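Local coordinates for inositol-1,4,5-trisphosphate 5-phosphatase 1 (Schizosaccharomyces pombe, PDB 1I9Z), which removes the 5-phosphate from soluble and lipid inositol phosphates, controlling cellular phosphoinositide levels in membrane trafficking and signalling, at residues 19-24 against 317-322. Numbering follows the deposited sequence.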
loop_
_atom_site.group_PDB
_atom_site.type_symbol
_atom_site.label_atom_id
_atom_site.label_comp_id
_atom_site.label_asym_id
_atom_site.label_seq_id
_atom_site.Cartn_x
_atom_site.Cartn_y
_atom_site.Cartn_z
ATOM N N PHE A 19 -1.037 -24.391 -18.290
ATOM C CA PHE A 19 -1.913 -23.311 -18.745
ATOM C C PHE A 19 -1.695 -22.003 -17.964
ATOM O O PHE A 19 -2.547 -21.127 -17.989
ATOM C CB PHE A 19 -3.386 -23.754 -18.657
ATOM C CG PHE A 19 -3.786 -24.281 -17.303
ATOM C CD1 PHE A 19 -4.166 -23.411 -16.281
ATOM C CD2 PHE A 19 -3.770 -25.645 -17.039
ATOM C CE1 PHE A 19 -4.529 -23.895 -15.016
ATOM C CE2 PHE A 19 -4.130 -26.143 -15.776
ATOM C CZ PHE A 19 -4.510 -25.262 -14.764
ATOM N N SER A 20 -0.542 -21.894 -17.304
ATOM C CA SER A 20 -0.169 -20.737 -16.497
ATOM C C SER A 20 1.285 -20.354 -16.666
ATOM O O SER A 20 2.159 -21.219 -16.811
ATOM C CB SER A 20 -0.343 -21.022 -15.004
ATOM O OG SER A 20 -1.568 -21.625 -14.736
ATOM N N GLU A 21 1.537 -19.048 -16.600
ATOM C CA GLU A 21 2.880 -18.477 -16.668
ATOM C C GLU A 21 2.950 -17.581 -15.417
ATOM O O GLU A 21 1.972 -16.899 -15.097
ATOM C CB GLU A 21 3.060 -17.588 -17.899
ATOM C CG GLU A 21 3.017 -18.296 -19.235
ATOM C CD GLU A 21 2.738 -17.327 -20.390
ATOM O OE1 GLU A 21 1.549 -17.087 -20.710
ATOM O OE2 GLU A 21 3.709 -16.793 -20.972
ATOM N N HIS A 22 4.093 -17.586 -14.736
ATOM C CA HIS A 22 4.291 -16.777 -13.544
ATOM C C HIS A 22 5.414 -15.799 -13.815
ATOM O O HIS A 22 6.370 -16.141 -14.507
ATOM C CB HIS A 22 4.624 -17.647 -12.333
ATOM C CG HIS A 22 3.456 -18.431 -11.822
ATOM N ND1 HIS A 22 2.941 -19.527 -12.484
ATOM C CD2 HIS A 22 2.711 -18.289 -10.699
ATOM C CE1 HIS A 22 1.935 -20.028 -11.790
ATOM N NE2 HIS A 22 1.774 -19.293 -10.702
ATOM N N LYS A 23 5.262 -14.577 -13.300
ATOM C CA LYS A 23 6.228 -13.487 -13.455
ATOM C C LYS A 23 6.277 -12.710 -12.087
ATOM O O LYS A 23 5.303 -12.710 -11.355
ATOM C CB LYS A 23 5.747 -12.558 -14.597
ATOM C CG LYS A 23 6.528 -11.256 -14.776
ATOM C CD LYS A 23 6.160 -10.453 -16.054
ATOM C CE LYS A 23 6.313 -8.913 -15.863
ATOM N NZ LYS A 23 7.693 -8.398 -15.532
ATOM N N ASN A 24 7.414 -12.117 -11.740
ATOM C CA ASN A 24 7.526 -11.322 -10.517
ATOM C C ASN A 24 7.496 -9.851 -10.980
ATOM O O ASN A 24 8.190 -9.482 -11.910
ATOM C CB ASN A 24 8.847 -11.580 -9.781
ATOM C CG ASN A 24 8.663 -12.409 -8.493
ATOM O OD1 ASN A 24 7.586 -13.007 -8.224
ATOM N ND2 ASN A 24 9.728 -12.461 -7.688
ATOM N N ILE A 317 2.949 -12.723 -10.140
ATOM C CA ILE A 317 1.809 -12.550 -11.038
ATOM C C ILE A 317 1.568 -13.827 -11.837
ATOM O O ILE A 317 2.515 -14.510 -12.184
ATOM C CB ILE A 317 2.130 -11.334 -12.039
ATOM C CG1 ILE A 317 1.419 -10.095 -11.520
ATOM C CG2 ILE A 317 1.740 -11.611 -13.542
ATOM C CD1 ILE A 317 1.517 -9.939 -10.089
ATOM N N VAL A 318 0.312 -14.129 -12.117
ATOM C CA VAL A 318 0.007 -15.314 -12.924
ATOM C C VAL A 318 -0.827 -14.946 -14.131
ATOM O O VAL A 318 -1.784 -14.196 -14.018
ATOM C CB VAL A 318 -0.779 -16.364 -12.125
ATOM C CG1 VAL A 318 -0.958 -17.657 -12.956
ATOM C CG2 VAL A 318 -0.039 -16.644 -10.815
ATOM N N LYS A 319 -0.464 -15.483 -15.287
ATOM C CA LYS A 319 -1.245 -15.250 -16.478
ATOM C C LYS A 319 -1.760 -16.645 -16.889
ATOM O O LYS A 319 -0.968 -17.544 -17.213
ATOM C CB LYS A 319 -0.378 -14.643 -17.573
ATOM C CG LYS A 319 -1.147 -14.473 -18.876
ATOM C CD LYS A 319 -0.207 -13.936 -19.955
ATOM C CE LYS A 319 -0.876 -13.774 -21.328
ATOM N NZ LYS A 319 0.078 -13.075 -22.251
ATOM N N VAL A 320 -3.074 -16.804 -16.857
ATOM C CA VAL A 320 -3.739 -18.065 -17.165
ATOM C C VAL A 320 -4.331 -18.086 -18.573
ATOM O O VAL A 320 -5.046 -17.176 -18.940
ATOM C CB VAL A 320 -4.904 -18.314 -16.188
ATOM C CG1 VAL A 320 -5.557 -19.678 -16.475
ATOM C CG2 VAL A 320 -4.399 -18.261 -14.728
ATOM N N ASP A 321 -4.016 -19.120 -19.358
ATOM C CA ASP A 321 -4.596 -19.289 -20.708
ATOM C C ASP A 321 -5.952 -19.949 -20.374
ATOM O O ASP A 321 -6.009 -21.155 -20.143
ATOM C CB ASP A 321 -3.718 -20.243 -21.519
ATOM C CG ASP A 321 -4.205 -20.421 -22.953
ATOM O OD1 ASP A 321 -5.436 -20.427 -23.176
ATOM O OD2 ASP A 321 -3.334 -20.559 -23.838
ATOM N N ARG A 322 -7.025 -19.165 -20.299
ATOM C CA ARG A 322 -8.339 -19.692 -19.914
ATOM C C ARG A 322 -8.900 -20.725 -20.877
ATOM O O ARG A 322 -9.566 -21.685 -20.469
ATOM C CB ARG A 322 -9.358 -18.558 -19.767
ATOM C CG ARG A 322 -9.007 -17.526 -18.739
ATOM C CD ARG A 322 -9.124 -18.076 -17.326
ATOM N NE ARG A 322 -8.690 -17.091 -16.330
ATOM C CZ ARG A 322 -8.628 -17.318 -15.010
ATOM N NH1 ARG A 322 -8.976 -18.503 -14.499
ATOM N NH2 ARG A 322 -8.210 -16.348 -14.186
HETATM O O HOH W 1 -0.657 -18.310 -19.726
#
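Glu21 and Lys319 form a hydrogen-bonded antiparallel pair, Lys319 N giving to Glu21 O at 2.8 Å and Glu21 N to Lys319 O. Lys23 and Ile317 repeat the pattern, with Ile317 N reaching Lys23 O at 2.6 Å in a nearly straight bond (172° at the hydrogen). Past the last bridge, Asp321 N still bonds Phe19 O, just where Asp321 takes the N-cap of helix 322-343, its OD1 accepting from Lys324 N.

In the non-hydrogen-bonded pair between, the imidazole of His22 lies beside Val318, whose beta-branched side chain suits a strand and offers the ring two methyls. Val318 CG1 sits over one ring face in a CH-pi contact, 4.1 Å from the centroid, while Val318 CG2 is pressed to 3.2 Å from His22 CD2, a tight fit. In His22, chi1 of -72° sets the ring beside its own backbone N, and chi2 of 73° turns one face toward CG1. With an alanine at Val318 both methyls would go, and the imidazole would probably lose the surface against its face and be freer to turn.

These are neighbouring interior strands of one of the two sheets of the DNase I-like phosphatase domain; this end of the pair brings together parts of the chain near its two termini.

Val320 CG1 meets the edge of the Phe19 ring, an apolar neighbour suited to an aromatic group that also packs on Leu328 of helix 322-343.

Glu21 and Lys319, exposed as suits charged chains, extend side by side with Glu21 OE1 and Lys319 NZ 4.5 Å apart, too far for a salt bridge; one water donates to both OE1 and Lys319 O.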